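PHB depolymerase (Penicillium funiculosum, PDB 2D81) hydrolyses the ester bonds of poly(3-hydroxybutyrate), probably binding the polyester chain in a pocket of its circularly permuted alpha/beta-hydrolase fold. Local coordinates at residues A[12-17]-A[171-176]; A[24-29]-A[40-45]; A[93-98]-A[111-116]; A[177-182]-A[247-252]; A[222-227]-A[256-261]. All coordinates share one frame; numbering follows the deposited sequence.

Contact 1 (A[12-17]-A[171-176])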
# COMPACT_ATOMS: atom_id res chain seq x y z
N SER A 12 4.01 10.40 -12.01
CA SER A 12 3.29 9.18 -12.35
C SER A 12 3.33 8.16 -11.22
O SER A 12 3.14 6.96 -11.44
CB SER A 12 3.90 8.55 -13.61
OG SER A 12 5.21 8.07 -13.34
N VAL A 13 3.57 8.65 -10.00
CA VAL A 13 3.77 7.77 -8.85
C VAL A 13 2.48 7.54 -8.06
O VAL A 13 1.69 8.47 -7.85
CB VAL A 13 4.85 8.34 -7.91
CG1 VAL A 13 5.06 7.42 -6.71
CG2 VAL A 13 6.17 8.52 -8.66
N SER A 14 2.28 6.30 -7.63
CA SER A 14 1.12 5.94 -6.82
C SER A 14 1.48 4.78 -5.89
O SER A 14 2.59 4.25 -5.96
CB SER A 14 -0.05 5.52 -7.73
OG SER A 14 0.30 4.41 -8.54
N VAL A 15 0.55 4.40 -5.03
CA VAL A 15 0.79 3.35 -4.04
C VAL A 15 -0.51 2.63 -3.67
O VAL A 15 -1.59 3.23 -3.68
CB VAL A 15 1.43 3.95 -2.75
CG1 VAL A 15 0.51 5.03 -2.16
CG2 VAL A 15 1.67 2.85 -1.73
N SER A 16 -0.40 1.34 -3.34
CA SER A 16 -1.53 0.59 -2.79
C SER A 16 -1.01 -0.48 -1.83
O SER A 16 0.19 -0.73 -1.76
CB SER A 16 -2.35 -0.08 -3.92
OG SER A 16 -1.66 -1.16 -4.52
N GLY A 17 -1.92 -1.11 -1.10
CA GLY A 17 -1.52 -2.16 -0.19
C GLY A 17 -2.68 -2.87 0.47
O GLY A 17 -3.82 -2.42 0.39
N TRP A 171 -7.85 1.91 -12.22
CA TRP A 171 -8.53 3.07 -11.66
C TRP A 171 -7.57 4.23 -11.48
O TRP A 171 -7.90 5.37 -11.81
CB TRP A 171 -9.18 2.75 -10.31
CG TRP A 171 -9.99 3.91 -9.83
CD1 TRP A 171 -9.65 4.80 -8.85
CD2 TRP A 171 -11.22 4.36 -10.39
NE1 TRP A 171 -10.61 5.80 -8.77
CE2 TRP A 171 -11.58 5.55 -9.71
CE3 TRP A 171 -12.06 3.88 -11.41
CZ2 TRP A 171 -12.74 6.26 -10.01
CZ3 TRP A 171 -13.21 4.60 -11.71
CH2 TRP A 171 -13.54 5.77 -11.01
N ILE A 172 -6.38 3.94 -10.97
CA ILE A 172 -5.41 4.98 -10.69
C ILE A 172 -4.86 5.61 -11.97
O ILE A 172 -4.75 6.83 -12.06
CB ILE A 172 -4.24 4.42 -9.84
CG1 ILE A 172 -4.77 4.00 -8.47
CG2 ILE A 172 -3.13 5.46 -9.70
CD1 ILE A 172 -3.76 3.29 -7.59
N TYR A 173 -4.54 4.78 -12.96
CA TYR A 173 -3.90 5.28 -14.17
C TYR A 173 -4.84 5.48 -15.35
O TYR A 173 -4.43 6.03 -16.38
CB TYR A 173 -2.75 4.35 -14.58
CG TYR A 173 -1.58 4.42 -13.64
CD1 TYR A 173 -1.48 3.56 -12.54
CD2 TYR A 173 -0.59 5.40 -13.80
CE1 TYR A 173 -0.43 3.67 -11.63
CE2 TYR A 173 0.46 5.52 -12.89
CZ TYR A 173 0.53 4.66 -11.82
OH TYR A 173 1.55 4.79 -10.91
N GLY A 174 -6.08 5.04 -15.21
CA GLY A 174 -7.03 5.14 -16.30
C GLY A 174 -6.88 3.98 -17.26
O GLY A 174 -6.80 2.83 -16.83
N SER A 175 -6.86 4.27 -18.55
CA SER A 175 -6.64 3.22 -19.54
C SER A 175 -5.32 2.52 -19.23
O SER A 175 -4.36 3.16 -18.79
CB SER A 175 -6.62 3.82 -20.95
OG SER A 175 -5.69 4.89 -21.04
N LEU A 176 -5.30 1.21 -19.44
CA LEU A 176 -4.07 0.44 -19.46
C LEU A 176 -4.18 -0.59 -20.57
O LEU A 176 -5.28 -1.02 -20.92
CB LEU A 176 -3.85 -0.27 -18.12
CG LEU A 176 -3.51 0.61 -16.92
CD1 LEU A 176 -3.31 -0.26 -15.68
CD2 LEU A 176 -2.25 1.41 -17.22
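The phenol end of Tyr-173 lies against segment 12-17, its hydroxyl between the carbonyl of Ser-12 and the side chain of Ser-14. Tyr-173 OH donates to Ser-12 O over 2.7 Å; the acceptor lies at the ring edge, near the ring plane, and the donor arrives tilted 30° from the carbonyl plane of Ser-12. This bond holds the hydroxyl. Ser-14 OG comes equally close on its other flank, 2.7 Å from Tyr-173 OH, and reaches the ring obliquely, with OG 3.3 Å from CE1 of Tyr-173. Ser-14 OG is also hydrogen-bonded to His-224 ND1 of strand 221-227, so its proton may be shared or directed there. With CG of Tyr-173 anti to its carbonyl carbon (chi1 -70°), a side chain that leaves the helix end obliquely still brings its hydroxyl to the strand. One residue earlier on the helix, Ile-172 turns CG2 onto Ser-14, 3.7 Å from its CB, and adds an apolar touch beside the polar cluster. The helix ends at Tyr-173; Gly-174 follows with positive phi, and at its backbone angles a CB would be jammed against the carbonyl O of Tyr-173. Val-13 points the other way, onto helix 301-314. The strand is thus covered by helices on both faces, the three-layer alpha/beta/alpha packing of the alpha/beta-hydrolase fold.

Contact 2 (A[24-29]-A[40-45])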
# COMPACT_ATOMS: atom_id res chain seq x y z
N MET A 24 -1.08 1.74 5.59
CA MET A 24 0.15 2.45 5.22
C MET A 24 0.02 3.16 3.87
O MET A 24 0.49 4.28 3.71
CB MET A 24 1.34 1.48 5.20
CG MET A 24 2.69 2.10 4.83
SD MET A 24 3.19 3.51 5.85
CE MET A 24 3.78 2.68 7.33
N ALA A 25 -0.62 2.51 2.90
CA ALA A 25 -0.82 3.14 1.60
C ALA A 25 -1.58 4.46 1.76
O ALA A 25 -1.21 5.47 1.16
CB ALA A 25 -1.58 2.21 0.66
N ALA A 26 -2.63 4.45 2.56
CA ALA A 26 -3.39 5.67 2.83
C ALA A 26 -2.55 6.68 3.60
O ALA A 26 -2.65 7.88 3.36
CB ALA A 26 -4.66 5.34 3.61
N GLN A 27 -1.71 6.20 4.52
CA GLN A 27 -0.83 7.11 5.24
C GLN A 27 0.13 7.82 4.28
O GLN A 27 0.32 9.03 4.39
CB GLN A 27 -0.05 6.36 6.33
CG GLN A 27 -0.93 5.95 7.50
CD GLN A 27 -0.21 5.19 8.59
OE1 GLN A 27 -0.79 4.90 9.64
NE2 GLN A 27 1.05 4.84 8.36
N LEU A 28 0.70 7.07 3.35
CA LEU A 28 1.55 7.66 2.31
C LEU A 28 0.76 8.56 1.37
O LEU A 28 1.22 9.65 1.01
CB LEU A 28 2.24 6.55 1.51
CG LEU A 28 3.35 5.79 2.24
CD1 LEU A 28 3.60 4.45 1.56
CD2 LEU A 28 4.61 6.64 2.25
N GLY A 29 -0.42 8.10 0.96
CA GLY A 29 -1.24 8.87 0.04
C GLY A 29 -1.69 10.21 0.61
O GLY A 29 -1.94 11.15 -0.14
N PHE A 40 -3.87 6.68 -4.94
CA PHE A 40 -3.54 5.48 -4.19
C PHE A 40 -4.71 4.50 -4.07
O PHE A 40 -5.86 4.85 -4.35
CB PHE A 40 -3.02 5.84 -2.79
CG PHE A 40 -3.96 6.72 -2.00
CD1 PHE A 40 -3.99 8.10 -2.20
CD2 PHE A 40 -4.80 6.16 -1.04
CE1 PHE A 40 -4.84 8.91 -1.45
CE2 PHE A 40 -5.65 6.96 -0.28
CZ PHE A 40 -5.67 8.34 -0.49
N GLY A 41 -4.39 3.28 -3.65
CA GLY A 41 -5.41 2.25 -3.49
C GLY A 41 -5.28 1.56 -2.14
O GLY A 41 -4.17 1.36 -1.63
N VAL A 42 -6.41 1.21 -1.55
CA VAL A 42 -6.42 0.56 -0.25
C VAL A 42 -7.29 -0.70 -0.29
O VAL A 42 -8.48 -0.62 -0.56
CB VAL A 42 -6.96 1.50 0.85
CG1 VAL A 42 -6.96 0.80 2.21
CG2 VAL A 42 -6.12 2.77 0.91
N PHE A 43 -6.67 -1.85 -0.03
CA PHE A 43 -7.40 -3.11 0.10
C PHE A 43 -7.55 -3.47 1.58
O PHE A 43 -6.57 -3.81 2.24
CB PHE A 43 -6.67 -4.26 -0.60
CG PHE A 43 -6.49 -4.07 -2.09
CD1 PHE A 43 -5.40 -3.37 -2.59
CD2 PHE A 43 -7.39 -4.64 -2.99
CE1 PHE A 43 -5.21 -3.23 -3.97
CE2 PHE A 43 -7.22 -4.51 -4.37
CZ PHE A 43 -6.12 -3.81 -4.86
N ALA A 44 -8.78 -3.41 2.08
CA ALA A 44 -9.08 -3.87 3.43
C ALA A 44 -8.18 -3.20 4.46
O ALA A 44 -7.59 -3.86 5.32
CB ALA A 44 -8.93 -5.39 3.51
N GLY A 45 -8.06 -1.88 4.35
CA GLY A 45 -7.38 -1.09 5.37
C GLY A 45 -8.39 -0.21 6.10
O GLY A 45 -9.54 -0.60 6.27
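Helix 24-29 runs nearly antiparallel to strand 40-43, the segment axes at 157° and 7.6 Å apart at closest approach. The CA of Ala-25 is nearest that of Val-42, and Gly-29 comes down on Phe-40, where the CA atoms are only 5.9 Å apart. So close a fit depends on small residues on the helix. Gly-29 presents its CA to one face of the Phe-40 ring in a CH-pi contact, 4.0 Å from CA to the ring centroid and 27° off the normal. A CB on Gly-29 would fall 2.4 Å from CD1 of Phe-40, a clash, so the ring occupies just the volume a side chain there would need. Phe-40 CG stands between its own backbone N and carbonyl carbon (chi1 55°), a crowded position that raises the ring beneath the last turn of the segment. CE2 of the ring lies obliquely to Ala-26, 4.1 Å from its CA. Farther along the strand, Ala-26 CB meets the CG2 branch of Val-42 at 4.0 Å. Ala-25 points its methyl at the backbone instead, CB lying 3.6 Å from Gly-41 O. Phe-40 is also touched by Val-15 and Leu-116, and Val-42 by Leu-112, which extends the apolar layer. Helix 20-31 is the connection of the beta-alpha-beta crossover from strand 13-18 to strand 39-43, and the tight turn into it is consistent with the nucleophile elbow of alpha/beta hydrolases, whose serine is probably the one engineered to alanine in this entry.

Contact 3 (A[93-98]-A[111-116])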
# COMPACT_ATOMS: atom_id res chain seq x y z
N ILE A 93 -8.52 7.63 -6.24
CA ILE A 93 -8.49 6.81 -5.04
C ILE A 93 -9.34 5.57 -5.23
O ILE A 93 -10.53 5.65 -5.54
CB ILE A 93 -9.01 7.60 -3.81
CG1 ILE A 93 -8.14 8.84 -3.60
CG2 ILE A 93 -8.99 6.72 -2.57
CD1 ILE A 93 -8.62 9.74 -2.47
N TYR A 94 -8.70 4.41 -5.07
CA TYR A 94 -9.35 3.12 -5.20
C TYR A 94 -9.45 2.46 -3.83
O TYR A 94 -8.48 2.45 -3.08
CB TYR A 94 -8.55 2.22 -6.15
CG TYR A 94 -9.04 0.79 -6.19
CD1 TYR A 94 -10.08 0.41 -7.04
CD2 TYR A 94 -8.49 -0.18 -5.35
CE1 TYR A 94 -10.56 -0.90 -7.05
CE2 TYR A 94 -8.96 -1.49 -5.35
CZ TYR A 94 -10.00 -1.84 -6.21
OH TYR A 94 -10.47 -3.13 -6.21
N MET A 95 -10.62 1.93 -3.51
CA MET A 95 -10.84 1.25 -2.24
C MET A 95 -11.58 -0.06 -2.44
O MET A 95 -12.51 -0.13 -3.25
CB MET A 95 -11.62 2.16 -1.28
CG MET A 95 -10.82 3.34 -0.78
SD MET A 95 -11.80 4.49 0.19
CE MET A 95 -12.50 5.48 -1.13
N TRP A 96 -11.18 -1.09 -1.70
CA TRP A 96 -11.77 -2.42 -1.84
C TRP A 96 -11.96 -3.08 -0.48
O TRP A 96 -11.11 -2.96 0.40
CB TRP A 96 -10.89 -3.33 -2.70
CG TRP A 96 -11.42 -4.74 -2.82
CD1 TRP A 96 -12.34 -5.19 -3.72
CD2 TRP A 96 -11.08 -5.86 -1.99
NE1 TRP A 96 -12.60 -6.52 -3.50
CE2 TRP A 96 -11.84 -6.96 -2.45
CE3 TRP A 96 -10.21 -6.04 -0.91
CZ2 TRP A 96 -11.76 -8.23 -1.86
CZ3 TRP A 96 -10.13 -7.30 -0.32
CH2 TRP A 96 -10.90 -8.38 -0.80
N THR A 97 -13.07 -3.79 -0.33
CA THR A 97 -13.24 -4.66 0.82
C THR A 97 -13.98 -5.92 0.40
O THR A 97 -14.78 -5.91 -0.54
CB THR A 97 -14.04 -3.96 1.93
OG1 THR A 97 -14.16 -4.83 3.06
CG2 THR A 97 -15.43 -3.58 1.44
N GLY A 98 -13.68 -7.02 1.08
CA GLY A 98 -14.53 -8.20 0.96
C GLY A 98 -15.70 -8.03 1.90
O GLY A 98 -15.55 -7.47 2.98
N GLN A 111 -15.49 3.84 6.75
CA GLN A 111 -15.08 5.04 7.47
C GLN A 111 -13.91 5.74 6.78
O GLN A 111 -13.82 6.97 6.80
CB GLN A 111 -14.68 4.71 8.92
CG GLN A 111 -15.84 4.33 9.84
CD GLN A 111 -16.85 5.44 10.00
OE1 GLN A 111 -17.70 5.66 9.14
NE2 GLN A 111 -16.77 6.16 11.12
N LEU A 112 -13.02 4.96 6.17
CA LEU A 112 -11.97 5.55 5.34
C LEU A 112 -12.59 6.30 4.17
O LEU A 112 -12.16 7.41 3.84
CB LEU A 112 -11.03 4.46 4.81
CG LEU A 112 -9.99 4.92 3.78
CD1 LEU A 112 -9.04 5.95 4.39
CD2 LEU A 112 -9.21 3.71 3.30
N LYS A 113 -13.60 5.70 3.54
CA LYS A 113 -14.29 6.35 2.44
C LYS A 113 -14.89 7.67 2.91
O LYS A 113 -14.74 8.70 2.25
CB LYS A 113 -15.40 5.45 1.90
CG LYS A 113 -16.18 6.06 0.73
CD LYS A 113 -17.24 5.10 0.24
CE LYS A 113 -17.97 5.66 -0.97
NZ LYS A 113 -19.07 4.75 -1.40
N ALA A 114 -15.56 7.64 4.05
CA ALA A 114 -16.22 8.83 4.59
C ALA A 114 -15.19 9.90 4.91
O ALA A 114 -15.40 11.08 4.64
CB ALA A 114 -17.01 8.46 5.83
N GLN A 115 -14.08 9.47 5.50
CA GLN A 115 -13.02 10.39 5.89
C GLN A 115 -12.44 11.10 4.67
O GLN A 115 -12.33 12.33 4.65
CB GLN A 115 -11.92 9.64 6.62
CG GLN A 115 -10.71 10.50 6.98
CD GLN A 115 -9.59 9.68 7.57
OE1 GLN A 115 -9.16 8.69 6.99
NE2 GLN A 115 -9.09 10.11 8.73
N LEU A 116 -12.05 10.33 3.66
CA LEU A 116 -11.47 10.90 2.45
C LEU A 116 -12.49 11.72 1.67
O LEU A 116 -12.13 12.62 0.93
CB LEU A 116 -10.89 9.79 1.56
CG LEU A 116 -9.69 9.06 2.17
CD1 LEU A 116 -9.25 7.92 1.26
CD2 LEU A 116 -8.55 10.05 2.37
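Met-95 meets Leu-112 and Lys-113 on one side of strand 93-98, while the flat rings of Tyr-94 and Trp-96 occupy the other. Trp-96 has Gly-98 N above one face, offset toward the rim, and a nearly parallel ring in Tyr-162; its NE1 is hydrogen-bonded to Thr-130 OG1. The Tyr-94 ring meets that of Phe-43 with the planes at about 55°, and its hydroxyl bonds Tyr-162 OH. The contact packs helix 106-116 on strand 92-98 within a beta-alpha-beta unit that ends in strand 125-130, in the alpha/beta-hydrolase sheet. Segment axes lie 10.1 Å apart and run nearly antiparallel, at 161°, a gap filled by long side chains. Leu-116 sends CD1 to Ile-93, 4.0 Å from its CG2, the two chains crossing obliquely. Met-95 is the central piece: with CG anti to the carbonyl carbon and the chain extended at chi2, the sulfur reaches the helix. There SD rests beside Leu-112, 4.0 Å from its CG, with Leu-116 CD1 a looser neighbour at 4.4 Å. Val-125 and Tyr-127 of the next strand also touch Met-95. Lys-113 stretches fully extended across the methionine at about a right angle, and its far end leads away. A bend at the last methionine torsion (chi3 -84°) brings CE to 4.2 Å from Lys-113 CG, while SD sits 3.8 Å from Lys-113 CA.

Contact 4 (A[177-182]-A[247-252])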
# COMPACT_ATOMS: atom_id res chain seq x y z
N ASN A 177 -3.04 -1.00 -21.12
CA ASN A 177 -3.01 -2.09 -22.08
C ASN A 177 -3.28 -3.40 -21.35
O ASN A 177 -3.00 -3.53 -20.16
CB ASN A 177 -1.65 -2.16 -22.77
CG ASN A 177 -1.28 -0.87 -23.47
OD1 ASN A 177 -2.10 -0.28 -24.18
ND2 ASN A 177 -0.04 -0.43 -23.29
N ALA A 178 -3.84 -4.37 -22.08
CA ALA A 178 -4.18 -5.66 -21.51
C ALA A 178 -2.99 -6.26 -20.77
O ALA A 178 -1.85 -6.15 -21.22
CB ALA A 178 -4.64 -6.60 -22.61
N ARG A 179 -3.26 -6.90 -19.64
CA ARG A 179 -2.21 -7.51 -18.84
C ARG A 179 -1.57 -8.67 -19.59
O ARG A 179 -2.19 -9.27 -20.47
CB ARG A 179 -2.77 -8.02 -17.52
CG ARG A 179 -3.77 -9.16 -17.68
CD ARG A 179 -4.26 -9.65 -16.33
NE ARG A 179 -5.29 -10.67 -16.48
CZ ARG A 179 -5.89 -11.29 -15.47
NH1 ARG A 179 -5.57 -10.98 -14.22
NH2 ARG A 179 -6.82 -12.20 -15.71
N ASN A 180 -0.33 -8.97 -19.23
CA ASN A 180 0.39 -10.13 -19.76
C ASN A 180 0.06 -11.36 -18.93
O ASN A 180 0.39 -11.43 -17.75
CB ASN A 180 1.90 -9.87 -19.71
CG ASN A 180 2.70 -11.04 -20.24
OD1 ASN A 180 2.14 -12.05 -20.67
ND2 ASN A 180 4.02 -10.90 -20.21
N THR A 181 -0.60 -12.34 -19.55
CA THR A 181 -1.02 -13.54 -18.85
C THR A 181 -0.03 -14.68 -19.02
O THR A 181 -0.28 -15.81 -18.57
CB THR A 181 -2.41 -14.01 -19.33
OG1 THR A 181 -2.36 -14.27 -20.74
CG2 THR A 181 -3.46 -12.95 -19.05
N GLY A 182 1.10 -14.39 -19.66
CA GLY A 182 2.11 -15.42 -19.88
C GLY A 182 3.44 -15.05 -19.24
O GLY A 182 3.48 -14.44 -18.18
N TYR A 247 0.04 -7.71 -9.78
CA TYR A 247 0.45 -6.37 -10.21
C TYR A 247 1.35 -6.45 -11.43
O TYR A 247 1.21 -5.66 -12.37
CB TYR A 247 1.22 -5.64 -9.11
CG TYR A 247 0.42 -5.22 -7.90
CD1 TYR A 247 0.32 -6.05 -6.79
CD2 TYR A 247 -0.22 -3.98 -7.86
CE1 TYR A 247 -0.38 -5.65 -5.66
CE2 TYR A 247 -0.93 -3.57 -6.74
CZ TYR A 247 -1.00 -4.41 -5.64
OH TYR A 247 -1.68 -4.01 -4.51
N ASN A 248 2.28 -7.40 -11.41
CA ASN A 248 3.32 -7.44 -12.43
C ASN A 248 2.75 -7.74 -13.81
O ASN A 248 3.29 -7.27 -14.81
CB ASN A 248 4.38 -8.49 -12.07
CG ASN A 248 5.06 -8.20 -10.75
OD1 ASN A 248 5.06 -7.06 -10.28
ND2 ASN A 248 5.66 -9.22 -10.15
N LYS A 249 1.67 -8.50 -13.85
CA LYS A 249 1.01 -8.82 -15.12
C LYS A 249 0.58 -7.55 -15.85
O LYS A 249 0.70 -7.46 -17.07
CB LYS A 249 -0.22 -9.70 -14.87
CG LYS A 249 0.10 -11.04 -14.23
CD LYS A 249 -1.16 -11.87 -14.04
CE LYS A 249 -0.83 -13.23 -13.44
NZ LYS A 249 0.07 -14.02 -14.32
N TRP A 250 0.07 -6.59 -15.09
CA TRP A 250 -0.35 -5.31 -15.66
C TRP A 250 0.83 -4.38 -15.92
O TRP A 250 0.87 -3.70 -16.95
CB TRP A 250 -1.36 -4.63 -14.73
CG TRP A 250 -2.70 -5.31 -14.73
CD1 TRP A 250 -3.14 -6.27 -13.86
CD2 TRP A 250 -3.74 -5.12 -15.69
NE1 TRP A 250 -4.39 -6.70 -14.22
CE2 TRP A 250 -4.79 -6.01 -15.34
CE3 TRP A 250 -3.90 -4.30 -16.81
CZ2 TRP A 250 -5.98 -6.09 -16.08
CZ3 TRP A 250 -5.08 -4.38 -17.54
CH2 TRP A 250 -6.10 -5.27 -17.17
N ALA A 251 1.77 -4.34 -14.99
CA ALA A 251 2.95 -3.49 -15.15
C ALA A 251 3.69 -3.85 -16.44
O ALA A 251 4.20 -2.97 -17.14
CB ALA A 251 3.88 -3.67 -13.95
N ASP A 252 3.73 -5.14 -16.75
CA ASP A 252 4.63 -5.64 -17.79
C ASP A 252 4.30 -5.07 -19.17
O ASP A 252 5.18 -4.95 -20.02
CB ASP A 252 4.57 -7.17 -17.87
CG ASP A 252 5.78 -7.76 -18.55
OD1 ASP A 252 5.62 -8.65 -19.42
OD2 ASP A 252 6.90 -7.34 -18.22
O HOH W 1 1.65 -13.56 -16.60
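Arg-179 turns CG between its backbone N and carbonyl carbon (chi1 65°), and its extended chain then runs over the indole of Trp-250. CB sits over the five-membered ring in a CH-pi contact, 3.6 Å from CB to the centroid, and CD follows 3.6 Å from NE1 of Trp-250. The loop 177-182 folds on itself in an Asx turn: Asn-180 OD1 accepts from Gly-182 N at 2.8 Å. Two further bonds of Asn-180 attach the loop to segment 247-252. ND2 bonds Asp-252 OD1 on the anti side at 2.9 Å, amide and carboxylate nearly coplanar, and also holds Thr-183 O. Asp-252 OD2 is taken by Tyr-209 and Ser-185. The guanidinium forms salt bridges to Asp-140 and Asp-163, and the latter also accepts from Trp-250 NE1. Replacing Trp-250 with alanine would probably leave the Arg-179 methylenes without the ring they lie on and Asp-163 without its indole N-H. In the backbone, Asn-180 N donates to Lys-249 O at 2.8 Å in a nearly straight bond (167°). Lys-249 bends at its last torsion to bring NZ 2.8 Å from water 1, which donates to Asn-180 O and to Gly-182 O, the latter 2.6 Å away.

Contact 5 (A[222-227]-A[256-261])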
# COMPACT_ATOMS: atom_id res chain seq x y z
N SER A 222 6.18 4.56 -15.43
CA SER A 222 5.51 4.97 -14.21
C SER A 222 5.97 4.09 -13.05
O SER A 222 6.72 3.14 -13.25
CB SER A 222 4.00 4.87 -14.36
OG SER A 222 3.61 3.55 -14.72
N LEU A 223 5.51 4.42 -11.84
CA LEU A 223 5.90 3.67 -10.65
C LEU A 223 4.72 3.49 -9.71
O LEU A 223 4.09 4.46 -9.28
CB LEU A 223 7.03 4.41 -9.92
CG LEU A 223 7.45 3.85 -8.55
CD1 LEU A 223 8.06 2.46 -8.71
CD2 LEU A 223 8.45 4.80 -7.91
N HIS A 224 4.42 2.23 -9.39
CA HIS A 224 3.44 1.91 -8.36
C HIS A 224 4.14 1.18 -7.22
O HIS A 224 4.87 0.21 -7.45
CB HIS A 224 2.33 1.02 -8.93
CG HIS A 224 1.21 0.76 -7.98
ND1 HIS A 224 0.27 1.72 -7.65
CD2 HIS A 224 0.88 -0.34 -7.27
CE1 HIS A 224 -0.58 1.22 -6.78
NE2 HIS A 224 -0.24 -0.03 -6.53
N VAL A 225 3.90 1.64 -6.00
CA VAL A 225 4.42 0.98 -4.81
C VAL A 225 3.33 0.09 -4.24
O VAL A 225 2.23 0.56 -3.94
CB VAL A 225 4.83 2.03 -3.74
CG1 VAL A 225 5.42 1.33 -2.52
CG2 VAL A 225 5.84 3.00 -4.34
N ALA A 226 3.62 -1.20 -4.11
CA ALA A 226 2.65 -2.16 -3.59
C ALA A 226 3.10 -2.71 -2.23
O ALA A 226 4.19 -3.26 -2.11
CB ALA A 226 2.46 -3.30 -4.58
N LEU A 227 2.25 -2.56 -1.22
CA LEU A 227 2.62 -2.90 0.15
C LEU A 227 1.91 -4.15 0.67
O LEU A 227 0.68 -4.18 0.79
CB LEU A 227 2.31 -1.72 1.07
CG LEU A 227 3.04 -0.41 0.76
CD1 LEU A 227 2.49 0.70 1.64
CD2 LEU A 227 4.54 -0.58 0.97
N MET A 256 5.48 0.14 -16.55
CA MET A 256 5.30 0.45 -15.14
C MET A 256 6.22 -0.42 -14.29
O MET A 256 6.27 -1.63 -14.46
CB MET A 256 3.84 0.19 -14.75
CG MET A 256 3.48 0.61 -13.33
SD MET A 256 1.79 0.15 -12.92
CE MET A 256 0.87 1.25 -14.04
N ILE A 257 6.94 0.22 -13.38
CA ILE A 257 7.72 -0.49 -12.37
C ILE A 257 6.87 -0.65 -11.11
O ILE A 257 6.15 0.27 -10.72
CB ILE A 257 9.01 0.30 -12.02
CG1 ILE A 257 9.92 0.37 -13.25
CG2 ILE A 257 9.73 -0.35 -10.85
CD1 ILE A 257 11.18 1.21 -13.04
N ILE A 258 6.92 -1.83 -10.50
CA ILE A 258 6.25 -2.04 -9.22
C ILE A 258 7.31 -2.19 -8.13
O ILE A 258 8.13 -3.10 -8.18
CB ILE A 258 5.38 -3.32 -9.21
CG1 ILE A 258 4.45 -3.35 -10.43
CG2 ILE A 258 4.58 -3.39 -7.93
CD1 ILE A 258 3.40 -2.25 -10.45
N LEU A 259 7.29 -1.28 -7.16
CA LEU A 259 8.22 -1.36 -6.03
C LEU A 259 7.56 -2.10 -4.87
O LEU A 259 6.44 -1.78 -4.49
CB LEU A 259 8.62 0.05 -5.58
CG LEU A 259 9.43 0.17 -4.28
CD1 LEU A 259 10.79 -0.50 -4.44
CD2 LEU A 259 9.60 1.65 -3.93
N TYR A 260 8.27 -3.09 -4.33
CA TYR A 260 7.75 -3.89 -3.22
C TYR A 260 8.63 -3.77 -1.97
O TYR A 260 9.51 -4.60 -1.75
CB TYR A 260 7.68 -5.38 -3.59
CG TYR A 260 6.75 -5.74 -4.73
CD1 TYR A 260 7.21 -5.83 -6.04
CD2 TYR A 260 5.41 -6.03 -4.48
CE1 TYR A 260 6.36 -6.21 -7.08
CE2 TYR A 260 4.54 -6.40 -5.51
CZ TYR A 260 5.02 -6.49 -6.81
OH TYR A 260 4.17 -6.85 -7.83
N PRO A 261 8.40 -2.75 -1.14
CA PRO A 261 9.21 -2.60 0.08
C PRO A 261 8.86 -3.77 1.01
O PRO A 261 7.77 -4.33 0.92
CB PRO A 261 8.74 -1.26 0.65
CG PRO A 261 8.22 -0.52 -0.57
CD PRO A 261 7.49 -1.60 -1.31
O HOH W 2 5.36 -4.98 -0.32
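Strands 222-227 and 256-260 are parallel neighbours in the central sheet of the alpha/beta-hydrolase fold, joined by a connection that carries helix 247-251. Their axes pass 4.6 Å apart at 24°. The ladder has four backbone bonds, all 2.9 Å: Ile-257 N to Ser-222 O, His-224 N to Ile-257 O, Leu-259 N to His-224 O and Ala-226 N to Leu-259 O. On the face covered by helix 301-314, Leu-223 CD1 spans two residues of the partner strand, touching Ile-257 CG2 and lying 4.0 Å from CB of Leu-259. Val-225 and Leu-259 lie side by side there. The other face carries Ser-222, His-224, Met-256 and Ile-258, against helices 164-173 and 247-251. Met-256, extended at chi1 and chi2, sets CG 3.3 Å from Ser-222 OG and SD 4.1 Å from His-224 CB; a bend at chi3 (-67°) turns CE toward Ser-222 OG. Met-256 also touches Tyr-173. With alanine in its place, Ser-222 OG and His-224 CB would probably lose this thioether cover and a gap open toward Tyr-173. His-224 CB also meets Ile-258 CD1 at 3.8 Å; its ring nitrogens are bonded by Ser-14 and Ser-16. Past the ladder, Pro-261 has no N-H to give, and water 2 instead donates to Ala-226 O at 2.7 Å and to Pro-261 O. Backbone bonding therefore sets the register, apolar side chains cover the Leu-223 face, the other mixes them with Ser-222 and His-224, and the water satisfies the carbonyls where pairing ends.

In the fold
Contacts 1, 2, 3 and 5 all reach the same central sheet and are buried; contact 4 is partly buried, its centre about 19 Å from that of the chain. Contacts 2 and 3 are apolar helix-on-strand packings of successive beta-alpha-beta units on adjacent strands, and differ in spacing: glycine and alanines at the close one, methionine and leucines at the wider. Contact 1 joins the neighbouring strand to a helix by a tyrosine hydroxyl bonded to a backbone carbonyl, and Ser-14 and Ser-16 link its strand to His-224 of contact 5, the one strand-to-strand ladder. Contact 4, polar and water-bridged, meets contact 5 through Asn-248 and Tyr-260. Contacts 3 and 5 stand on opposite sides of the chain centre.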